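Local atomic coordinates of filamentation induced by cAMP protein Fic (Desulfovibrio alaskensis, PDB entry 4RGL), a protein that belongs to the Fic/DOC family and combines a helical Fic domain with a C-terminal domain of helix-turn-helix type, probably a winged helix. Residues A55-E60 against N189-R194; G125-G130 against H183-G188. All coordinates share one frame; numbering follows the deposited sequence.

Contact 1: residues A55-E60 against N189-R194; sequences ASLAIE and NGRMGR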
loop_
_atom_site.group_PDB
_atom_site.type_symbol
_atom_site.label_atom_id
_atom_site.label_comp_id
_atom_site.label_asym_id
_atom_site.label_seq_id
_atom_site.Cartn_x
_atom_site.Cartn_y
_atom_site.Cartn_z
ATOM N N ALA A 55 0.788 -1.450 8.259
ATOM C CA ALA A 55 -0.307 -2.290 8.754
ATOM C C ALA A 55 0.105 -3.768 8.814
ATOM O O ALA A 55 -0.104 -4.414 9.840
ATOM C CB ALA A 55 -1.534 -2.126 7.877
ATOM N N SER A 56 0.732 -4.295 7.729
ATOM C CA SER A 56 1.179 -5.704 7.687
ATOM C C SER A 56 2.127 -6.010 8.855
ATOM O O SER A 56 1.975 -7.041 9.514
ATOM C CB SER A 56 1.865 -6.013 6.357
ATOM O OG SER A 56 2.257 -7.372 6.270
ATOM N N LEU A 57 3.053 -5.071 9.163
ATOM C CA LEU A 57 3.989 -5.230 10.281
ATOM C C LEU A 57 3.286 -5.002 11.627
ATOM O O LEU A 57 3.612 -5.672 12.607
ATOM C CB LEU A 57 5.186 -4.264 10.136
ATOM C CG LEU A 57 6.200 -4.603 9.025
ATOM C CD1 LEU A 57 7.162 -3.480 8.822
ATOM C CD2 LEU A 57 6.956 -5.855 9.344
ATOM N N ALA A 58 2.297 -4.077 11.667
ATOM C CA ALA A 58 1.540 -3.792 12.899
ATOM C C ALA A 58 0.768 -5.023 13.361
ATOM O O ALA A 58 0.654 -5.261 14.567
ATOM C CB ALA A 58 0.584 -2.630 12.675
ATOM N N ILE A 59 0.257 -5.834 12.395
ATOM C CA ILE A 59 -0.482 -7.064 12.705
ATOM C C ILE A 59 0.431 -8.046 13.447
ATOM O O ILE A 59 -0.025 -8.748 14.350
ATOM C CB ILE A 59 -1.070 -7.704 11.413
ATOM C CG1 ILE A 59 -2.077 -6.741 10.727
ATOM C CG2 ILE A 59 -1.730 -9.064 11.727
ATOM C CD1 ILE A 59 -2.582 -7.221 9.319
ATOM N N GLU A 60 1.736 -8.047 13.108
ATOM C CA GLU A 60 2.696 -8.937 13.750
ATOM C C GLU A 60 3.403 -8.214 14.928
ATOM O O GLU A 60 4.562 -8.506 15.240
ATOM C CB GLU A 60 3.715 -9.471 12.728
ATOM C CG GLU A 60 3.070 -10.213 11.555
ATOM C CD GLU A 60 2.206 -11.419 11.912
ATOM O OE1 GLU A 60 2.384 -11.981 13.019
ATOM O OE2 GLU A 60 1.406 -11.844 11.048
ATOM N N ASN A 189 5.705 -15.742 8.450
ATOM C CA ASN A 189 4.687 -16.425 7.635
ATOM C C ASN A 189 3.486 -15.524 7.398
ATOM O O ASN A 189 2.959 -15.479 6.283
ATOM C CB ASN A 189 4.254 -17.729 8.286
ATOM C CG ASN A 189 5.346 -18.765 8.301
ATOM O OD1 ASN A 189 5.695 -19.351 7.266
ATOM N ND2 ASN A 189 5.961 -18.967 9.464
ATOM N N GLY A 190 3.095 -14.768 8.423
ATOM C CA GLY A 190 2.002 -13.807 8.311
ATOM C C GLY A 190 2.263 -12.770 7.238
ATOM O O GLY A 190 1.480 -12.634 6.294
ATOM N N ARG A 191 3.411 -12.103 7.328
ATOM C CA ARG A 191 3.840 -11.080 6.370
ATOM C C ARG A 191 4.009 -11.666 4.944
ATOM O O ARG A 191 3.703 -10.981 3.964
ATOM C CB ARG A 191 5.148 -10.445 6.838
ATOM C CG ARG A 191 4.980 -9.584 8.088
ATOM C CD ARG A 191 6.313 -9.173 8.668
ATOM N NE ARG A 191 6.904 -10.234 9.478
ATOM C CZ ARG A 191 8.108 -10.155 10.033
ATOM N NH1 ARG A 191 8.874 -9.091 9.825
ATOM N NH2 ARG A 191 8.571 -11.155 10.771
HETATM N N MSE A 192 4.485 -12.948 4.835
HETATM C CA MSE A 192 4.629 -13.637 3.533
HETATM C C MSE A 192 3.263 -13.969 2.929
HETATM O O MSE A 192 3.121 -14.014 1.701
HETATM C CB MSE A 192 5.457 -14.921 3.680
HETATM C CG MSE A 192 6.944 -14.670 3.876
HETATM SE SE MSE A 192 7.745 -13.706 2.392
HETATM C CE MSE A 192 7.495 -15.005 1.002
ATOM N N GLY A 193 2.283 -14.232 3.790
ATOM C CA GLY A 193 0.921 -14.504 3.358
ATOM C C GLY A 193 0.296 -13.311 2.669
ATOM O O GLY A 193 -0.163 -13.418 1.524
ATOM N N ARG A 194 0.366 -12.127 3.326
ATOM C CA ARG A 194 -0.179 -10.877 2.781
ATOM C C ARG A 194 0.599 -10.433 1.554
ATOM O O ARG A 194 0.003 -9.909 0.605
ATOM C CB ARG A 194 -0.161 -9.780 3.841
ATOM C CG ARG A 194 -0.978 -10.140 5.044
ATOM C CD ARG A 194 -0.854 -9.146 6.146
ATOM N NE ARG A 194 -1.126 -9.780 7.428
ATOM C CZ ARG A 194 -0.183 -10.145 8.281
ATOM N NH1 ARG A 194 1.075 -9.791 8.077
ATOM N NH2 ARG A 194 -0.503 -10.776 9.399
#

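Contact 2: residues G125-G130 against H183-G188; sequences GRYRSG and HPFADG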
loop_
_atom_site.group_PDB
_atom_site.type_symbol
_atom_site.label_atom_id
_atom_site.label_comp_id
_atom_site.label_asym_id
_atom_site.label_seq_id
_atom_site.Cartn_x
_atom_site.Cartn_y
_atom_site.Cartn_z
ATOM N N GLY A 125 15.143 -17.639 3.245
ATOM C CA GLY A 125 15.104 -18.120 1.864
ATOM C C GLY A 125 15.053 -19.631 1.744
ATOM O O GLY A 125 15.556 -20.202 0.772
ATOM N N ARG A 126 14.462 -20.291 2.753
ATOM C CA ARG A 126 14.316 -21.748 2.803
ATOM C C ARG A 126 13.242 -22.120 3.794
ATOM O O ARG A 126 12.916 -21.319 4.680
ATOM C CB ARG A 126 15.660 -22.431 3.176
ATOM C CG ARG A 126 16.301 -21.887 4.451
ATOM C CD ARG A 126 17.670 -22.496 4.692
ATOM N NE ARG A 126 18.420 -21.759 5.712
ATOM C CZ ARG A 126 19.208 -20.718 5.446
ATOM N NH1 ARG A 126 19.356 -20.292 4.195
ATOM N NH2 ARG A 126 19.854 -20.098 6.425
ATOM N N TYR A 127 12.674 -23.318 3.662
ATOM C CA TYR A 127 11.633 -23.757 4.577
ATOM C C TYR A 127 12.240 -24.182 5.908
ATOM O O TYR A 127 13.424 -24.535 5.966
ATOM C CB TYR A 127 10.805 -24.900 3.967
ATOM C CG TYR A 127 10.110 -24.517 2.675
ATOM C CD1 TYR A 127 9.460 -23.290 2.545
ATOM C CD2 TYR A 127 9.990 -25.428 1.628
ATOM C CE1 TYR A 127 8.788 -22.946 1.373
ATOM C CE2 TYR A 127 9.311 -25.099 0.454
ATOM C CZ TYR A 127 8.708 -23.857 0.331
ATOM O OH TYR A 127 8.047 -23.525 -0.828
ATOM N N ARG A 128 11.456 -24.071 6.990
ATOM C CA ARG A 128 11.897 -24.417 8.342
ATOM C C ARG A 128 12.345 -25.876 8.426
ATOM O O ARG A 128 11.751 -26.750 7.780
ATOM C CB ARG A 128 10.776 -24.152 9.353
ATOM C CG ARG A 128 9.463 -24.799 8.971
ATOM C CD ARG A 128 8.360 -24.399 9.895
ATOM N NE ARG A 128 7.058 -24.847 9.406
ATOM C CZ ARG A 128 6.513 -26.020 9.709
ATOM N NH1 ARG A 128 7.161 -26.877 10.489
ATOM N NH2 ARG A 128 5.323 -26.348 9.231
ATOM N N SER A 129 13.404 -26.137 9.200
ATOM C CA SER A 129 13.917 -27.488 9.389
ATOM C C SER A 129 13.193 -28.181 10.535
ATOM O O SER A 129 13.254 -29.414 10.657
ATOM C CB SER A 129 15.417 -27.456 9.660
ATOM O OG SER A 129 15.712 -26.688 10.814
ATOM N N GLY A 130 12.501 -27.392 11.357
ATOM C CA GLY A 130 11.782 -27.905 12.507
ATOM C C GLY A 130 10.353 -27.425 12.592
ATOM O O GLY A 130 9.836 -26.801 11.655
ATOM N N HIS A 183 2.443 -22.625 7.230
ATOM C CA HIS A 183 3.520 -21.871 7.923
ATOM C C HIS A 183 4.886 -22.421 7.495
ATOM O O HIS A 183 5.539 -23.123 8.267
ATOM C CB HIS A 183 3.351 -21.954 9.463
ATOM C CG HIS A 183 2.767 -20.725 10.085
ATOM N ND1 HIS A 183 1.456 -20.353 9.850
ATOM C CD2 HIS A 183 3.287 -19.909 11.036
ATOM C CE1 HIS A 183 1.248 -19.277 10.596
ATOM N NE2 HIS A 183 2.319 -18.976 11.331
ATOM N N PRO A 184 5.255 -22.267 6.197
ATOM C CA PRO A 184 6.430 -22.991 5.684
ATOM C C PRO A 184 7.757 -22.456 6.222
ATOM O O PRO A 184 8.751 -23.164 6.183
ATOM C CB PRO A 184 6.336 -22.780 4.171
ATOM C CG PRO A 184 5.560 -21.537 4.012
ATOM C CD PRO A 184 4.552 -21.549 5.115
ATOM N N PHE A 185 7.789 -21.202 6.667
ATOM C CA PHE A 185 9.040 -20.595 7.109
ATOM C C PHE A 185 9.129 -20.547 8.636
ATOM O O PHE A 185 8.105 -20.605 9.324
ATOM C CB PHE A 185 9.188 -19.190 6.527
ATOM C CG PHE A 185 9.157 -19.154 5.019
ATOM C CD1 PHE A 185 10.263 -19.545 4.274
ATOM C CD2 PHE A 185 8.040 -18.682 4.342
ATOM C CE1 PHE A 185 10.236 -19.507 2.880
ATOM C CE2 PHE A 185 8.019 -18.629 2.946
ATOM C CZ PHE A 185 9.116 -19.046 2.223
ATOM N N ALA A 186 10.353 -20.451 9.162
ATOM C CA ALA A 186 10.581 -20.349 10.595
ATOM C C ALA A 186 9.979 -19.046 11.160
ATOM O O ALA A 186 9.491 -19.035 12.291
ATOM C CB ALA A 186 12.068 -20.409 10.891
ATOM N N ASP A 187 10.019 -17.951 10.369
ATOM C CA ASP A 187 9.475 -16.652 10.789
ATOM C C ASP A 187 8.872 -15.910 9.610
ATOM O O ASP A 187 9.248 -16.160 8.466
ATOM C CB ASP A 187 10.580 -15.779 11.443
ATOM C CG ASP A 187 11.223 -16.392 12.669
ATOM O OD1 ASP A 187 12.235 -17.108 12.512
ATOM O OD2 ASP A 187 10.775 -16.074 13.799
ATOM N N GLY A 188 7.991 -14.953 9.904
ATOM C CA GLY A 188 7.425 -14.054 8.901
ATOM C C GLY A 188 6.379 -14.668 7.990
ATOM O O GLY A 188 6.135 -14.151 6.895
HETATM O O HOH W 1 12.711 -20.384 7.357
#

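Contact 1: residues A55-E60 against N189-R194
Ser56, Ile59 and Glu60 grip Arg194 in a polar helix-helix contact, formed where the C-terminal end of helix 42-59 runs against the first turns of helix 189-202. The short axes approach to 9.5 Å with N-to-C directions 149° apart, so the helices run roughly antiparallel. Ser56 CA and Arg191 CA, 6.1 Å apart, are the nearest backbone pair.

Arg194 reaches across with its chain extended from CG to NE. Arg194 NH2 gives a nearly straight hydrogen bond (169°) to Glu60 OE2 at 2.7 Å, the core of a salt bridge; the oxygen lies close to the guanidinium plane but is met on its anti side, somewhat out of the carboxylate plane. A second bond, Arg194 NH1 to Ser56 OG at 3.2 Å, is more bent. Two bonds from different nitrogens restrict rotation of the group, and its faces are occupied too: Ile59 lies over one, with CD1 3.5 Å from Arg194 NE, and Gly190 O over the opposite one.

Ser56 and Glu60 fit the S-x-x-x-E pattern of Fic inhibitory helices, while 189-194 carries the end of the Fic motif with its two arginines. A glutamate paired with the second of these is characteristic of autoinhibited Fic proteins, and the geometry here is consistent with that state.

Glu60 gets its carboxylate there by bending at chi2 (-58°), which brings Glu60 OE2 to 3.4 Å from Gly190 CA. Arg191, its chain bent at chi3, crosses Leu57 and Glu60 obliquely: Arg191 CD lies 3.4 Å from Leu57 CD2, and Arg191 CG 4.0 Å from Glu60 CG. An unknown ligand is hydrogen-bonded by Arg191 NH2, Gly190 N and Ile59 O.

Contact 2: residues G125-G130 against H183-G188
Arg128 reaches across from one loop of the Fic domain to His183 and Pro184 in another, the latter being the HPFxDG start of the Fic motif that leads into helix 189-202. Its backbone starts the attachment: Arg128 N donates to Pro184 O at 3.0 Å. Arg128 CB then stands 3.7 Å from Ala186 N. With CG placed between backbone N and carbonyl carbon (chi1 52°), the chain turns across the Pro184 carbonyl, Arg128 CG coming 3.3 Å from Pro184 O, and continues fully extended past His183 O with CD. Arg128 NE donates to His183 O at 2.6 Å, almost straight at 163° and with the acceptor near the guanidinium plane. At the tip, Arg128 NH1 bonds Gly130 O at 2.9 Å, while NH2 is taken by Pro145 O and Ile182 O. Four backbone carbonyls thus hold the guanidinium, those of His183 and Gly130 at its edge, joining the turn after helix 168-182 to loop 125-130.

Beside this polar half lies an apolar one. Tyr127 CD1 packs on Pro184 CB, and the ring sits obliquely to the Phe185 ring, their planes 50° apart; Phe185 in turn stacks on His113 of helix 106-117. Arg126 O meets the Phe185 ring at its edge, 3.2 Å from Phe185 CD1, and accepts from a water, 2.8 Å from Arg126 O, that in turn accepts from Ala186 N.

In the fold
Starting at the N terminus, helix 42-59 supplies the first side of contact 1, which waits until helix 189-202 for its partner and so closes a loop of 128 intervening residues. Within that loop the chain passes through helix 106-117, and the 125-130 segment then begins contact 2. This shorter loop runs through strands 133-134 and 142-143 and helices 150-163 and 168-182 before 183-188 closes it, so contact 2 is nested in contact 1. Segments 183-188 and 189-194 are consecutive, and the contacts adjoin at Asn189 with Pro184 and Met192 with Phe185. Together they tie both halves of the Fic motif, its loop and its helix, to earlier parts of the chain.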